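Local atomic coordinates of MutT/nudix family protein (Shewanella oneidensis, PDB entry 3GZ5), a protein that regulates transcription of NAD metabolism genes in dependence on ADP-ribose, combining a NUDIX domain with a DNA-binding winged helix domain. Residues T157-A160 / L161-V165; Q192-S195 / F196-V200. All blocks are in the same frame, centred on the assembly; numbering follows the deposited sequence.

Overall arrangement
Interaction 1 is the C-terminal end of helix 145-162 and the turn that follows; interaction 2 is the first turns of helix 193-203 in the DNA-binding winged helix domain. Their centres lie about 14 Å apart, and the two touch directly. L164 CD2 from the turn meets V200 CG2 at 3.9 Å and F196 CZ at 4.1 Å, while L161 O lies 3.2 Å from R199 NH2. H183 of helix 176-187 serves both, bonding to A160 O through ND1 and meeting the F196 ring edge-to-face. The sodium ion is bound by I122, V125 and V128, none of them part of either contact.

Interaction 1. Residues T157-A160 / L161-V165; sequences TQKA and LYSLV
S163 closes the last turn of helix 145-162 on the carbonyl of K159: its OG donates to K159 O at 2.8 Å, 29° off the carbonyl plane. The hydroxyl reaches back to the helix because OG stands between the backbone N and the carbonyl carbon (chi1 76°). S163 N adds a weak bond to the same oxygen, as does Y162 N, so K159 O draws donors from two residues. L161 N divides weakly between T157 O, 3.3 Å away, and Q158 O, and Y162 N also turns weakly to Q158 O; this sharing suits a helix losing its regular pattern. S163 is the first residue to leave helical backbone angles, and its OG accepts from V165 N at 3.2 Å, an ST turn. One hydroxyl thus ties the helix end to the residues beyond it.

Van der Waals and edge contacts surround the turn. The Q158 chain, bent at chi2, runs alongside Y162: NE2 comes in the ring plane to the edge at CE2, 3.8 Å off, with the amide turned 56° from the ring. Its OE1 is 4.1 Å from L161 CD1. On the K159 side, CB packs on S163 OG at 3.8 Å and on V165 CB at 4.3 Å.

Partners beyond the turn take up further polar atoms: K159 NZ forms a salt bridge with E88, the backbone O of A160 accepts from H183 ND1, and Y162 OH bonds to L235 O of the second subunit, bringing the helix end to the dimer interface.

Interaction 2. Residues Q192-S195 / F196-V200; sequences QGKS and FRRRV
R197 runs its extended chain along the first turn of helix 193-203 to G193 O. Its NH1 donates at 3.2 Å with the oxygen almost in the guanidinium plane (6° out), yet comes from above the carbonyl plane; R197 N reaches G193 O at 3.1 Å from the opposite face. The extension lays CB, CG and CD along the same carbonyl, and NH1 also bonds to Q180 OE1. With an alanine in place of R197, G193 O would probably keep its backbone donor alone, and Q180 OE1 would lose this guanidinium partner. One R198 guanidinium face has K194 O 3.5 Å from its plane, offset toward the rim. K194 folds up across R198, bringing NZ to 3.1 Å from R198 NH2, two exposed like charges side by side, consistent with a surface that meets DNA. F196, with CG anti to its N (chi1 -172°), swings its ring inward, where V200 CG2 sits over the rim of one face. Q192, at the N-cap position, accepts from F196 N through its backbone O. The helix runs into strand 206-213 of the wing, probably as the recognition helix of a winged helix fold, and packs through F196 and R197 on helix 176-187.

Interaction 1. Residues T157-A160 / L161-V165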
loop_
_atom_site.group_PDB
_atom_site.type_symbol
_atom_site.label_atom_id
_atom_site.label_comp_id
_atom_site.label_asym_id
_atom_site.label_seq_id
_atom_site.Cartn_x
_atom_site.Cartn_y
_atom_site.Cartn_z
ATOM N N THR B 157 -9.623 -8.977 -1.330
ATOM C CA THR B 157 -11.002 -8.629 -1.004
ATOM C C THR B 157 -11.352 -7.181 -1.366
ATOM O O THR B 157 -12.373 -6.960 -2.004
ATOM C CB THR B 157 -11.319 -8.983 0.465
ATOM O OG1 THR B 157 -11.090 -10.390 0.629
ATOM C CG2 THR B 157 -12.754 -8.671 0.800
ATOM N N GLN B 158 -10.495 -6.216 -1.001
ATOM C CA GLN B 158 -10.682 -4.821 -1.420
ATOM C C GLN B 158 -10.563 -4.639 -2.933
ATOM O O GLN B 158 -11.284 -3.832 -3.521
ATOM C CB GLN B 158 -9.730 -3.845 -0.703
ATOM C CG GLN B 158 -9.817 -3.839 0.817
ATOM C CD GLN B 158 -11.210 -3.503 1.362
ATOM O OE1 GLN B 158 -11.920 -4.384 1.886
ATOM N NE2 GLN B 158 -11.606 -2.227 1.244
ATOM N N LYS B 159 -9.653 -5.367 -3.573
ATOM C CA LYS B 159 -9.584 -5.328 -5.030
ATOM C C LYS B 159 -10.900 -5.793 -5.676
ATOM O O LYS B 159 -11.311 -5.232 -6.683
ATOM C CB LYS B 159 -8.418 -6.174 -5.564
ATOM C CG LYS B 159 -7.050 -5.699 -5.154
ATOM C CD LYS B 159 -6.692 -4.375 -5.755
ATOM C CE LYS B 159 -5.359 -3.978 -5.200
ATOM N NZ LYS B 159 -4.789 -2.809 -5.921
ATOM N N ALA B 160 -11.535 -6.826 -5.115
ATOM C CA ALA B 160 -12.838 -7.328 -5.610
ATOM C C ALA B 160 -13.941 -6.271 -5.477
ATOM O O ALA B 160 -14.902 -6.277 -6.226
ATOM C CB ALA B 160 -13.242 -8.609 -4.899
ATOM N N LEU B 161 -13.764 -5.349 -4.537
ATOM C CA LEU B 161 -14.747 -4.300 -4.257
ATOM C C LEU B 161 -14.602 -3.070 -5.139
ATOM O O LEU B 161 -15.595 -2.376 -5.444
ATOM C CB LEU B 161 -14.650 -3.877 -2.785
ATOM C CG LEU B 161 -15.433 -4.639 -1.699
ATOM C CD1 LEU B 161 -15.330 -3.860 -0.396
ATOM C CD2 LEU B 161 -16.922 -4.847 -2.044
ATOM N N TYR B 162 -13.365 -2.780 -5.535
ATOM C CA TYR B 162 -13.073 -1.518 -6.213
ATOM C C TYR B 162 -12.398 -1.641 -7.567
ATOM O O TYR B 162 -12.037 -0.626 -8.138
ATOM C CB TYR B 162 -12.226 -0.596 -5.321
ATOM C CG TYR B 162 -12.919 -0.175 -4.059
ATOM C CD1 TYR B 162 -13.913 0.808 -4.072
ATOM C CD2 TYR B 162 -12.591 -0.773 -2.843
ATOM C CE1 TYR B 162 -14.566 1.191 -2.891
ATOM C CE2 TYR B 162 -13.232 -0.400 -1.661
ATOM C CZ TYR B 162 -14.206 0.579 -1.696
ATOM O OH TYR B 162 -14.810 0.925 -0.518
ATOM N N SER B 163 -12.201 -2.862 -8.060
ATOM C CA SER B 163 -11.528 -3.066 -9.353
ATOM C C SER B 163 -11.949 -4.374 -10.035
ATOM O O SER B 163 -12.774 -5.111 -9.495
ATOM C CB SER B 163 -9.994 -3.038 -9.173
ATOM O OG SER B 163 -9.500 -4.241 -8.608
ATOM N N LEU B 164 -11.377 -4.657 -11.214
ATOM C CA LEU B 164 -11.510 -5.953 -11.893
ATOM C C LEU B 164 -10.170 -6.675 -11.939
ATOM O O LEU B 164 -9.971 -7.585 -12.738
ATOM C CB LEU B 164 -12.057 -5.773 -13.321
ATOM C CG LEU B 164 -13.417 -5.093 -13.518
ATOM C CD1 LEU B 164 -13.748 -4.948 -14.998
ATOM C CD2 LEU B 164 -14.527 -5.898 -12.834
ATOM N N VAL B 165 -9.260 -6.256 -11.057
ATOM C CA VAL B 165 -8.008 -6.936 -10.803
ATOM C C VAL B 165 -8.187 -8.468 -10.586
ATOM O O VAL B 165 -7.340 -9.249 -11.053
ATOM C CB VAL B 165 -7.200 -6.229 -9.641
ATOM C CG1 VAL B 165 -6.070 -7.087 -9.136
ATOM C CG2 VAL B 165 -6.656 -4.830 -10.098
#

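Interaction 2. Residues Q192-S195 / F196-V200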
loop_
_atom_site.group_PDB
_atom_site.type_symbol
_atom_site.label_atom_id
_atom_site.label_comp_id
_atom_site.label_asym_id
_atom_site.label_seq_id
_atom_site.Cartn_x
_atom_site.Cartn_y
_atom_site.Cartn_z
ATOM N N GLN B 192 -24.509 -9.451 -6.969
ATOM C CA GLN B 192 -25.679 -9.097 -7.736
ATOM C C GLN B 192 -25.360 -8.976 -9.245
ATOM O O GLN B 192 -24.973 -7.915 -9.743
ATOM C CB GLN B 192 -26.317 -7.830 -7.123
ATOM C CG GLN B 192 -25.334 -6.649 -6.821
ATOM C CD GLN B 192 -24.498 -6.779 -5.523
ATOM O OE1 GLN B 192 -24.262 -7.875 -5.010
ATOM N NE2 GLN B 192 -24.036 -5.638 -5.008
ATOM N N GLY B 193 -25.536 -10.088 -9.958
ATOM C CA GLY B 193 -25.147 -10.214 -11.374
ATOM C C GLY B 193 -25.332 -9.030 -12.318
ATOM O O GLY B 193 -24.473 -8.756 -13.163
ATOM N N LYS B 194 -26.452 -8.330 -12.170
ATOM C CA LYS B 194 -26.876 -7.303 -13.121
ATOM C C LYS B 194 -26.292 -5.939 -12.766
ATOM O O LYS B 194 -26.026 -5.119 -13.655
ATOM C CB LYS B 194 -28.409 -7.267 -13.174
ATOM C CG LYS B 194 -29.028 -6.015 -13.790
ATOM C CD LYS B 194 -29.460 -6.244 -15.234
ATOM C CE LYS B 194 -30.706 -5.425 -15.571
ATOM N NZ LYS B 194 -30.492 -3.953 -15.397
ATOM N N SER B 195 -26.108 -5.696 -11.467
ATOM C CA SER B 195 -25.328 -4.551 -11.008
ATOM C C SER B 195 -23.869 -4.697 -11.495
ATOM O O SER B 195 -23.288 -3.759 -12.043
ATOM C CB SER B 195 -25.353 -4.438 -9.478
ATOM O OG SER B 195 -26.673 -4.442 -8.965
ATOM N N PHE B 196 -23.305 -5.889 -11.287
ATOM C CA PHE B 196 -21.924 -6.197 -11.663
ATOM C C PHE B 196 -21.658 -5.940 -13.143
ATOM O O PHE B 196 -20.758 -5.171 -13.475
ATOM C CB PHE B 196 -21.571 -7.645 -11.294
ATOM C CG PHE B 196 -20.111 -7.984 -11.475
ATOM C CD1 PHE B 196 -19.125 -7.338 -10.712
ATOM C CD2 PHE B 196 -19.716 -8.958 -12.397
ATOM C CE1 PHE B 196 -17.766 -7.658 -10.869
ATOM C CE2 PHE B 196 -18.357 -9.286 -12.557
ATOM C CZ PHE B 196 -17.385 -8.630 -11.789
ATOM N N ARG B 197 -22.455 -6.578 -14.008
ATOM C CA ARG B 197 -22.462 -6.322 -15.460
ATOM C C ARG B 197 -22.579 -4.853 -15.841
ATOM O O ARG B 197 -21.821 -4.373 -16.687
ATOM C CB ARG B 197 -23.547 -7.134 -16.152
ATOM C CG ARG B 197 -23.085 -8.507 -16.553
ATOM C CD ARG B 197 -24.239 -9.464 -16.702
ATOM N NE ARG B 197 -23.791 -10.839 -16.931
ATOM C CZ ARG B 197 -23.414 -11.690 -15.976
ATOM N NH1 ARG B 197 -23.404 -11.323 -14.690
ATOM N NH2 ARG B 197 -23.027 -12.919 -16.308
ATOM N N ARG B 198 -23.508 -4.144 -15.210
ATOM C CA ARG B 198 -23.616 -2.682 -15.354
ATOM C C ARG B 198 -22.292 -1.947 -15.030
ATOM O O ARG B 198 -21.851 -1.090 -15.794
ATOM C CB ARG B 198 -24.788 -2.150 -14.499
ATOM C CG ARG B 198 -24.839 -0.626 -14.251
ATOM C CD ARG B 198 -26.277 -0.086 -13.946
ATOM N NE ARG B 198 -27.018 -0.899 -12.971
ATOM C CZ ARG B 198 -27.860 -1.890 -13.290
ATOM N NH1 ARG B 198 -28.477 -2.580 -12.327
ATOM N NH2 ARG B 198 -28.078 -2.202 -14.572
ATOM N N ARG B 199 -21.671 -2.283 -13.900
ATOM C CA ARG B 199 -20.385 -1.662 -13.525
ATOM C C ARG B 199 -19.243 -2.037 -14.487
ATOM O O ARG B 199 -18.470 -1.170 -14.905
ATOM C CB ARG B 199 -20.028 -1.944 -12.058
ATOM C CG ARG B 199 -20.403 -0.791 -11.088
ATOM C CD ARG B 199 -20.476 -1.240 -9.611
ATOM N NE ARG B 199 -19.199 -1.117 -8.890
ATOM C CZ ARG B 199 -18.246 -2.054 -8.856
ATOM N NH1 ARG B 199 -18.394 -3.208 -9.506
ATOM N NH2 ARG B 199 -17.134 -1.837 -8.167
ATOM N N VAL B 200 -19.171 -3.312 -14.869
ATOM C CA VAL B 200 -18.179 -3.760 -15.846
ATOM C C VAL B 200 -18.264 -2.957 -17.159
ATOM O O VAL B 200 -17.258 -2.371 -17.588
ATOM C CB VAL B 200 -18.272 -5.278 -16.135
ATOM C CG1 VAL B 200 -17.422 -5.642 -17.336
ATOM C CG2 VAL B 200 -17.841 -6.089 -14.925
#